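Local coordinates for uncharacterized protein MJ0690 (Methanocaldococcus jannaschii, PDB 3K32) that is of unknown function but is predicted to be a tRNA methyltransferase subunit and belongs to a family of the HUP clan, many of whose members bind nucleotides, at residues Ser22-Ile25 and Leu26-Gly30; Tyr46-Ala49 and Glu50-Ala53; Tyr134-Pro137 and Leu138-Phe141; Leu146-Leu149 and Ala150-Phe154. One frame throughout, in Å; residues are numbered along the deposited sequence.

Interaction 1 (Ser22-Ile25 and Leu26-Gly30)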
loop_
_atom_site.group_PDB
_atom_site.type_symbol
_atom_site.label_atom_id
_atom_site.label_comp_id
_atom_site.label_asym_id
_atom_site.label_seq_id
_atom_site.Cartn_x
_atom_site.Cartn_y
_atom_site.Cartn_z
ATOM N N SER B 22 0.041 -7.478 7.193
ATOM C CA SER B 22 1.028 -6.399 7.213
ATOM C C SER B 22 2.349 -6.909 7.791
ATOM O O SER B 22 3.410 -6.669 7.222
ATOM C CB SER B 22 0.531 -5.129 7.929
ATOM O OG SER B 22 0.419 -5.310 9.327
ATOM N N ALA B 23 2.267 -7.621 8.913
ATOM C CA ALA B 23 3.442 -8.237 9.530
ATOM C C ALA B 23 4.203 -9.031 8.480
ATOM O O ALA B 23 5.362 -8.748 8.188
ATOM C CB ALA B 23 3.025 -9.161 10.672
ATOM N N VAL B 24 3.507 -10.018 7.917
ATOM C CA VAL B 24 4.047 -10.932 6.930
ATOM C C VAL B 24 4.706 -10.217 5.762
ATOM O O VAL B 24 5.763 -10.589 5.303
ATOM C CB VAL B 24 2.928 -11.843 6.387
ATOM C CG1 VAL B 24 3.447 -12.685 5.227
ATOM C CG2 VAL B 24 2.389 -12.718 7.500
ATOM N N ILE B 25 4.075 -9.174 5.275
ATOM C CA ILE B 25 4.676 -8.441 4.188
ATOM C C ILE B 25 5.978 -7.782 4.625
ATOM O O ILE B 25 6.999 -7.915 3.948
ATOM C CB ILE B 25 3.694 -7.435 3.608
ATOM C CG1 ILE B 25 2.544 -8.206 2.960
ATOM C CG2 ILE B 25 4.394 -6.509 2.612
ATOM C CD1 ILE B 25 1.391 -7.325 2.523
ATOM N N LEU B 26 5.952 -7.085 5.762
ATOM C CA LEU B 26 7.163 -6.439 6.259
ATOM C C LEU B 26 8.290 -7.474 6.318
ATOM O O LEU B 26 9.420 -7.212 5.868
ATOM C CB LEU B 26 6.918 -5.820 7.633
ATOM C CG LEU B 26 6.551 -4.318 7.746
ATOM C CD1 LEU B 26 6.402 -3.583 6.398
ATOM C CD2 LEU B 26 5.323 -4.100 8.628
ATOM N N LYS B 27 7.966 -8.662 6.848
ATOM C CA LYS B 27 8.952 -9.721 6.963
ATOM C C LYS B 27 9.457 -10.188 5.595
ATOM O O LYS B 27 10.638 -10.469 5.436
ATOM C CB LYS B 27 8.428 -10.901 7.772
ATOM C CG LYS B 27 9.416 -12.041 7.818
ATOM C CD LYS B 27 9.111 -13.033 8.930
ATOM C CE LYS B 27 10.126 -14.181 8.952
ATOM N NZ LYS B 27 11.544 -13.690 8.883
ATOM N N LYS B 28 8.559 -10.251 4.613
ATOM C CA LYS B 28 8.934 -10.582 3.245
ATOM C C LYS B 28 9.964 -9.599 2.718
ATOM O O LYS B 28 10.873 -9.978 1.994
ATOM C CB LYS B 28 7.710 -10.561 2.324
ATOM C CG LYS B 28 6.625 -11.578 2.673
ATOM C CD LYS B 28 7.166 -12.970 2.642
ATOM C CE LYS B 28 6.051 -13.996 2.478
ATOM N NZ LYS B 28 6.607 -15.380 2.271
ATOM N N LEU B 29 9.816 -8.329 3.083
ATOM C CA LEU B 29 10.709 -7.290 2.572
ATOM C C LEU B 29 12.052 -7.195 3.299
ATOM O O LEU B 29 12.880 -6.334 2.987
ATOM C CB LEU B 29 10.004 -5.933 2.579
ATOM C CG LEU B 29 8.710 -5.920 1.764
ATOM C CD1 LEU B 29 7.957 -4.616 1.963
ATOM C CD2 LEU B 29 8.972 -6.171 0.282
ATOM N N GLY B 30 12.272 -8.069 4.272
ATOM C CA GLY B 30 13.544 -8.079 4.969
ATOM C C GLY B 30 13.586 -7.357 6.303
ATOM O O GLY B 30 14.647 -7.230 6.889
#
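Leu26 comes first, folding over the carbonyl it bonds to: its N donates to Ser22 O at 3.0 Å in an almost straight bond (174°), and its branch CD2 rests 3.5 Å from the same Ser22 O. Beyond the backbone its side chain packs on Val9 and Val11 of strand 8-12. Lys27 continues the ladder, N to Ala23 O at 2.9 Å, while its chain runs off from this stretch and passes Phe58 and Pro33. Both belong to helix 17-28, the connection of the beta-alpha-beta unit between strands 8-12 and 32-39, and follow a sequence resembling the PP-loop of nucleotide-binding relatives. At Lys28 the backbone N donates to Val24 O at 2.9 Å. The lysine chain, bent at its second torsion (chi2 -59°), runs alongside Val24 in the same direction, so that CE comes to 4.0 Å from Val24 CG1; Phe153 covers this pair. One residue on, Leu29 N bonds to Ile25 O at 3.0 Å. Its CD1 lies alongside Ile25 CG2 at 4.1 Å, the two chains pointing the same way, and across the dimer Ile25 packs on Leu29 of the second subunit. Gly30 ends the helix in a Schellman motif, its N bonded to Lys27 O at 3.1 Å; with phi at 98°, a side chain would be pressed against the carbonyl oxygen of Leu29.

Interaction 2 (Tyr46-Ala49 and Glu50-Ala53)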
loop_
_atom_site.group_PDB
_atom_site.type_symbol
_atom_site.label_atom_id
_atom_site.label_comp_id
_atom_site.label_asym_id
_atom_site.label_seq_id
_atom_site.Cartn_x
_atom_site.Cartn_y
_atom_site.Cartn_z
ATOM N N TYR B 46 -5.768 -7.484 24.755
ATOM C CA TYR B 46 -4.654 -7.785 23.859
ATOM C C TYR B 46 -4.366 -9.277 23.749
ATOM O O TYR B 46 -3.512 -9.697 22.977
ATOM C CB TYR B 46 -3.390 -7.087 24.343
ATOM C CG TYR B 46 -3.077 -7.432 25.767
ATOM C CD1 TYR B 46 -2.288 -8.536 26.075
ATOM C CD2 TYR B 46 -3.599 -6.680 26.808
ATOM C CE1 TYR B 46 -2.007 -8.866 27.379
ATOM C CE2 TYR B 46 -3.325 -7.003 28.119
ATOM C CZ TYR B 46 -2.531 -8.100 28.399
ATOM O OH TYR B 46 -2.258 -8.417 29.702
ATOM N N LYS B 47 -5.063 -10.085 24.533
ATOM C CA LYS B 47 -4.755 -11.508 24.561
ATOM C C LYS B 47 -4.737 -12.143 23.151
ATOM O O LYS B 47 -3.838 -12.913 22.821
ATOM C CB LYS B 47 -5.676 -12.237 25.553
ATOM C CG LYS B 47 -6.559 -13.309 24.954
ATOM C CD LYS B 47 -5.934 -14.687 25.114
ATOM C CE LYS B 47 -5.748 -15.060 26.585
ATOM N NZ LYS B 47 -5.011 -16.346 26.759
ATOM N N LEU B 48 -5.703 -11.787 22.314
ATOM C CA LEU B 48 -5.800 -12.352 20.968
ATOM C C LEU B 48 -4.537 -12.086 20.128
ATOM O O LEU B 48 -3.945 -12.997 19.537
ATOM C CB LEU B 48 -7.045 -11.797 20.262
ATOM C CG LEU B 48 -7.570 -12.451 18.971
ATOM C CD1 LEU B 48 -7.268 -11.596 17.738
ATOM C CD2 LEU B 48 -7.056 -13.878 18.794
ATOM N N ALA B 49 -4.134 -10.824 20.080
ATOM C CA ALA B 49 -2.972 -10.430 19.312
ATOM C C ALA B 49 -1.740 -11.233 19.742
ATOM O O ALA B 49 -0.904 -11.599 18.910
ATOM C CB ALA B 49 -2.734 -8.942 19.463
ATOM N N GLU B 50 -1.643 -11.507 21.041
ATOM C CA GLU B 50 -0.527 -12.274 21.601
ATOM C C GLU B 50 -0.425 -13.666 21.008
ATOM O O GLU B 50 0.611 -14.042 20.447
ATOM C CB GLU B 50 -0.643 -12.391 23.122
ATOM C CG GLU B 50 0.164 -11.359 23.877
ATOM C CD GLU B 50 0.353 -11.716 25.350
ATOM O OE1 GLU B 50 -0.653 -11.714 26.097
ATOM O OE2 GLU B 50 1.516 -11.983 25.752
ATOM N N GLU B 51 -1.504 -14.426 21.149
ATOM C CA GLU B 51 -1.581 -15.767 20.599
ATOM C C GLU B 51 -1.224 -15.760 19.111
ATOM O O GLU B 51 -0.484 -16.623 18.639
ATOM C CB GLU B 51 -2.984 -16.338 20.812
ATOM C CG GLU B 51 -3.433 -16.338 22.269
ATOM C CD GLU B 51 -4.899 -16.739 22.447
ATOM O OE1 GLU B 51 -5.620 -16.867 21.430
ATOM O OE2 GLU B 51 -5.329 -16.930 23.607
ATOM N N THR B 52 -1.737 -14.774 18.380
ATOM C CA THR B 52 -1.506 -14.708 16.947
ATOM C C THR B 52 -0.049 -14.470 16.573
ATOM O O THR B 52 0.440 -15.059 15.608
ATOM C CB THR B 52 -2.373 -13.660 16.264
ATOM O OG1 THR B 52 -3.744 -13.899 16.589
ATOM C CG2 THR B 52 -2.188 -13.752 14.759
ATOM N N ALA B 53 0.637 -13.621 17.337
ATOM C CA ALA B 53 2.061 -13.376 17.123
ATOM C C ALA B 53 2.865 -14.651 17.335
ATOM O O ALA B 53 3.799 -14.946 16.580
ATOM C CB ALA B 53 2.575 -12.257 18.048
#
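Tyr46 and Glu50 run side by side in the same direction, one helical turn apart, and the carboxylate comes to the edge of the phenol ring rather than over it. Glu50 OE1 lies in the ring plane, 3.4 Å from Tyr46 CE1, with the carboxylate turned 47° against the ring. The tyrosine gets there because its CG sits between backbone N and carbonyl carbon (chi1 55°), the crowded position. Lys47 and Glu51 cross obliquely instead. The lysine chain, bent at its second and third torsions, curls back so that NZ forms a salt bridge with Glu51 OE2 at 3.2 Å; as a hydrogen bond it is weak, and the exact place of OE2 is doubtful. Glu51 OE1 has a second, long and weak, ion pair with Lys164. Putting an alanine at Glu51 would probably leave the Lys47 ammonium without this mate and its chain freer to turn, and Lys164 without its distant carboxylate. Leu48 and Thr52 pack slantwise, CD2 4.0 Å from OG1. The backbone carries the regular helical bonds, among them Glu51 N to Lys47 O (3.2 Å, 170°) and Ala53 N to Ala49 O (3.0 Å). Ala49 and Ala53 pack on strands 32-39 and 59-64, which places the stretch in the early part of the connecting helix of a beta-alpha-beta crossover in a parallel, Rossmann-like sheet.

Interaction 3 (Tyr134-Pro137 and Leu138-Phe141)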
loop_
_atom_site.group_PDB
_atom_site.type_symbol
_atom_site.label_atom_id
_atom_site.label_comp_id
_atom_site.label_asym_id
_atom_site.label_seq_id
_atom_site.Cartn_x
_atom_site.Cartn_y
_atom_site.Cartn_z
ATOM N N TYR B 134 6.944 6.106 8.430
ATOM C CA TYR B 134 5.628 5.500 8.601
ATOM C C TYR B 134 5.293 4.638 7.362
ATOM O O TYR B 134 5.307 5.130 6.227
ATOM C CB TYR B 134 4.599 6.615 8.766
ATOM C CG TYR B 134 3.172 6.150 8.984
ATOM C CD1 TYR B 134 2.838 5.317 10.054
ATOM C CD2 TYR B 134 2.148 6.581 8.150
ATOM C CE1 TYR B 134 1.535 4.916 10.261
ATOM C CE2 TYR B 134 0.831 6.172 8.355
ATOM C CZ TYR B 134 0.538 5.349 9.411
ATOM O OH TYR B 134 -0.747 4.941 9.597
ATOM N N ILE B 135 5.005 3.358 7.586
ATOM C CA ILE B 135 4.805 2.395 6.502
ATOM C C ILE B 135 3.458 1.695 6.567
ATOM O O ILE B 135 3.127 1.095 7.572
ATOM C CB ILE B 135 5.873 1.301 6.519
ATOM C CG1 ILE B 135 7.271 1.921 6.379
ATOM C CG2 ILE B 135 5.555 0.255 5.430
ATOM C CD1 ILE B 135 8.402 0.966 6.664
ATOM N N THR B 136 2.685 1.760 5.489
ATOM C CA THR B 136 1.373 1.118 5.467
ATOM C C THR B 136 1.265 0.119 4.313
ATOM O O THR B 136 0.756 0.410 3.222
ATOM C CB THR B 136 0.246 2.153 5.445
ATOM O OG1 THR B 136 0.365 2.942 4.263
ATOM C CG2 THR B 136 0.360 3.071 6.690
ATOM N N PRO B 137 1.758 -1.082 4.568
ATOM C CA PRO B 137 1.885 -2.130 3.567
ATOM C C PRO B 137 0.565 -2.364 2.820
ATOM O O PRO B 137 0.582 -2.606 1.621
ATOM C CB PRO B 137 2.274 -3.338 4.404
ATOM C CG PRO B 137 2.907 -2.788 5.592
ATOM C CD PRO B 137 2.187 -1.529 5.898
ATOM N N LEU B 138 -0.562 -2.259 3.515
ATOM C CA LEU B 138 -1.850 -2.609 2.928
ATOM C C LEU B 138 -2.494 -1.451 2.147
ATOM O O LEU B 138 -3.511 -1.625 1.463
ATOM C CB LEU B 138 -2.799 -3.105 4.028
ATOM C CG LEU B 138 -2.227 -4.162 4.991
ATOM C CD1 LEU B 138 -3.287 -4.606 5.996
ATOM C CD2 LEU B 138 -1.633 -5.382 4.250
HETATM N N MSE B 139 -1.917 -0.264 2.247
HETATM C CA MSE B 139 -2.569 0.905 1.651
HETATM C C MSE B 139 -2.878 0.695 0.170
HETATM O O MSE B 139 -3.883 1.186 -0.327
HETATM C CB MSE B 139 -1.751 2.198 1.860
HETATM C CG MSE B 139 -2.547 3.457 1.570
HETATM SE SE MSE B 139 -4.207 3.640 2.624
HETATM C CE MSE B 139 -3.444 3.442 4.368
ATOM N N GLY B 140 -2.011 -0.030 -0.532
ATOM C CA GLY B 140 -2.230 -0.268 -1.949
ATOM C C GLY B 140 -3.116 -1.452 -2.312
ATOM O O GLY B 140 -3.293 -1.739 -3.487
ATOM N N PHE B 141 -3.674 -2.130 -1.311
ATOM C CA PHE B 141 -4.446 -3.362 -1.520
ATOM C C PHE B 141 -5.903 -3.212 -1.122
ATOM O O PHE B 141 -6.219 -2.750 -0.038
ATOM C CB PHE B 141 -3.824 -4.516 -0.739
ATOM C CG PHE B 141 -2.405 -4.774 -1.105
ATOM C CD1 PHE B 141 -1.395 -3.947 -0.641
ATOM C CD2 PHE B 141 -2.072 -5.822 -1.939
ATOM C CE1 PHE B 141 -0.069 -4.177 -0.997
ATOM C CE2 PHE B 141 -0.754 -6.050 -2.306
ATOM C CZ PHE B 141 0.247 -5.228 -1.835
HETATM O O HOH W 1 1.004 -0.443 -0.203
#
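Pro137 and Leu138 fill the two middle places of a type I beta turn, which opens the loop leading from strand 133-135, outermost in this chain's parallel sheet, to helix 143-153. The turn is closed by Met139 N giving its proton to Thr136 O at 2.9 Å. That donor stands above the carbonyl plane, 51° out of it, though the N-H itself points well at the oxygen (163°). Pro137, with the most surface covered, suits the turn: its ring fixes phi near the value needed, and its CB lies 4.4 Å from Leu138 CD2. The ring also packs on Leu26 of helix 17-28, while Leu138 reaches Ile25 and Asp18 of that helix. Thr136 is placed by its first torsion (chi1 61°), with OG1 between backbone N and carbonyl carbon, from where it meets CB of Met139 at 3.3 Å. The two side chains run alongside each other, and Met139, here selenomethionine, bends back until its terminal methyl CE is 3.8 Å from Thr136 OG1. Gly140 O makes a weak hydrogen bond with Thr136 OG1 of the second subunit, so this turn is part of the dimer contact. Pro137 O faces the edge of the Phe141 ring and is held by a water that donates to it at 2.9 Å and accepts from Gly140 N at 3.1 Å.

Interaction 4 (Leu146-Leu149 and Ala150-Phe154)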
loop_
_atom_site.group_PDB
_atom_site.type_symbol
_atom_site.label_atom_id
_atom_site.label_comp_id
_atom_site.label_asym_id
_atom_site.label_seq_id
_atom_site.Cartn_x
_atom_site.Cartn_y
_atom_site.Cartn_z
ATOM N N LEU B 146 -7.064 -8.369 -0.505
ATOM C CA LEU B 146 -6.754 -8.784 0.859
ATOM C C LEU B 146 -7.481 -10.062 1.239
ATOM O O LEU B 146 -6.920 -10.922 1.933
ATOM C CB LEU B 146 -7.130 -7.688 1.860
ATOM C CG LEU B 146 -6.113 -6.650 2.361
ATOM C CD1 LEU B 146 -4.919 -6.472 1.441
ATOM C CD2 LEU B 146 -6.796 -5.306 2.631
ATOM N N ARG B 147 -8.736 -10.186 0.813
ATOM C CA ARG B 147 -9.490 -11.388 1.137
ATOM C C ARG B 147 -8.750 -12.577 0.527
ATOM O O ARG B 147 -8.552 -13.600 1.178
ATOM C CB ARG B 147 -10.919 -11.310 0.612
ATOM C CG ARG B 147 -11.858 -12.293 1.268
ATOM C CD ARG B 147 -12.884 -12.867 0.299
ATOM N NE ARG B 147 -13.848 -11.883 -0.186
ATOM C CZ ARG B 147 -13.962 -11.507 -1.457
ATOM N NH1 ARG B 147 -13.162 -12.023 -2.386
ATOM N NH2 ARG B 147 -14.877 -10.612 -1.804
ATOM N N HIS B 148 -8.299 -12.418 -0.715
ATOM C CA HIS B 148 -7.584 -13.489 -1.401
ATOM C C HIS B 148 -6.249 -13.826 -0.761
ATOM O O HIS B 148 -5.896 -14.998 -0.648
ATOM C CB HIS B 148 -7.368 -13.158 -2.879
ATOM C CG HIS B 148 -6.283 -13.970 -3.523
ATOM N ND1 HIS B 148 -4.988 -13.513 -3.640
ATOM C CD2 HIS B 148 -6.300 -15.205 -4.074
ATOM C CE1 HIS B 148 -4.254 -14.429 -4.250
ATOM N NE2 HIS B 148 -5.024 -15.467 -4.524
ATOM N N LEU B 149 -5.502 -12.797 -0.369
ATOM C CA LEU B 149 -4.190 -12.994 0.239
ATOM C C LEU B 149 -4.281 -13.691 1.596
ATOM O O LEU B 149 -3.490 -14.588 1.900
ATOM C CB LEU B 149 -3.449 -11.658 0.365
ATOM C CG LEU B 149 -2.844 -11.059 -0.916
ATOM C CD1 LEU B 149 -2.499 -9.596 -0.722
ATOM C CD2 LEU B 149 -1.620 -11.828 -1.384
ATOM N N ALA B 150 -5.243 -13.264 2.410
ATOM C CA ALA B 150 -5.488 -13.882 3.710
ATOM C C ALA B 150 -5.726 -15.392 3.575
ATOM O O ALA B 150 -5.143 -16.201 4.303
ATOM C CB ALA B 150 -6.682 -13.211 4.401
ATOM N N SER B 151 -6.576 -15.775 2.631
ATOM C CA SER B 151 -6.892 -17.179 2.485
ATOM C C SER B 151 -5.720 -17.963 1.874
ATOM O O SER B 151 -5.646 -19.183 2.004
ATOM C CB SER B 151 -8.187 -17.364 1.693
ATOM O OG SER B 151 -8.003 -17.025 0.331
ATOM N N GLU B 152 -4.792 -17.269 1.226
ATOM C CA GLU B 152 -3.617 -17.955 0.701
ATOM C C GLU B 152 -2.542 -18.194 1.755
ATOM O O GLU B 152 -1.845 -19.204 1.717
ATOM C CB GLU B 152 -3.035 -17.217 -0.495
ATOM C CG GLU B 152 -3.353 -17.888 -1.801
ATOM C CD GLU B 152 -2.121 -18.070 -2.652
ATOM O OE1 GLU B 152 -1.362 -19.029 -2.405
ATOM O OE2 GLU B 152 -1.905 -17.245 -3.562
ATOM N N PHE B 153 -2.413 -17.274 2.704
ATOM C CA PHE B 153 -1.396 -17.412 3.744
ATOM C C PHE B 153 -1.900 -18.135 4.990
ATOM O O PHE B 153 -1.156 -18.874 5.630
ATOM C CB PHE B 153 -0.837 -16.044 4.144
ATOM C CG PHE B 153 0.239 -15.537 3.233
ATOM C CD1 PHE B 153 1.562 -15.795 3.501
ATOM C CD2 PHE B 153 -0.077 -14.802 2.109
ATOM C CE1 PHE B 153 2.548 -15.323 2.664
ATOM C CE2 PHE B 153 0.903 -14.332 1.267
ATOM C CZ PHE B 153 2.216 -14.589 1.544
ATOM N N PHE B 154 -3.164 -17.929 5.334
ATOM C CA PHE B 154 -3.629 -18.346 6.649
ATOM C C PHE B 154 -4.724 -19.392 6.659
ATOM O O PHE B 154 -5.567 -19.456 5.764
ATOM C CB PHE B 154 -4.076 -17.136 7.464
ATOM C CG PHE B 154 -3.045 -16.038 7.543
ATOM C CD1 PHE B 154 -1.832 -16.250 8.176
ATOM C CD2 PHE B 154 -3.306 -14.781 7.007
ATOM C CE1 PHE B 154 -0.884 -15.233 8.248
ATOM C CE2 PHE B 154 -2.368 -13.751 7.085
ATOM C CZ PHE B 154 -1.151 -13.976 7.702
#
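The Phe153 ring turns its edge to the backbone, with Leu149 O near the ring plane and 3.4 Å from CD2. Next to it, Phe154 offers a face to its neighbour: Phe153 CB sits over the ring centre, 3.8 Å above the plane. Two flat groups also run together, the His148 ring and the Glu152 carboxylate, pointing the same way with their planes 63° apart. Leu149 also reaches the Phe153 ring loosely, CD2 to CE2 at 4.4 Å. All this lies in helix 143-153, whose regular pattern holds at Ala150 N to Leu146 O (2.9 Å), slackens at Glu152, whose N makes weak bonds to both His148 O and Leu149 O, and is regained at Phe153 N to Leu149 O. Ser151 adds a side-chain donor. With its first torsion near 70°, OG swings back over the preceding turn and donates to His148 O at 3.1 Å, from 38° out of the carbonyl plane. Changing Ser151 to an alanine would probably cost His148 O its hydroxyl donor, leaving the carbonyl to lean more on the weak bond from Glu152 N. Lys201 makes a cation-pi contact with Phe153, while Leu149 packs on Tyr31 of the second subunit. The weakly bonded carbonyl of His148 thus gains a hydroxyl, and Ser151 O near the helix end the ammonium of Lys200, whose charge probably also suits the negative end of the helix dipole.

In the fold
Interactions 1 and 3 are largely buried and interactions 2 and 4 only partly so. Interactions 1, 3 and 4 form one connected patch that also meets the second subunit: 22-30 packs against 134-141 through Leu26 on Pro137, and against 146-154 through Lys28 on Phe153 and Val24 on Phe153 and Phe154, while Phe141 joins 134-141 to Leu146 and Leu149. Interaction 2 stands apart, its centre about 18 Å from that of interaction 1, on another crossover helix of the same sheet and with no contact to the second subunit. The chemistry follows: apolar pairs dominate in interaction 1, a turn with a bridging water in interaction 3, helix-end hydroxyl and ring contacts in interaction 4, and a surface salt bridge and a carboxylate at a ring edge in interaction 2.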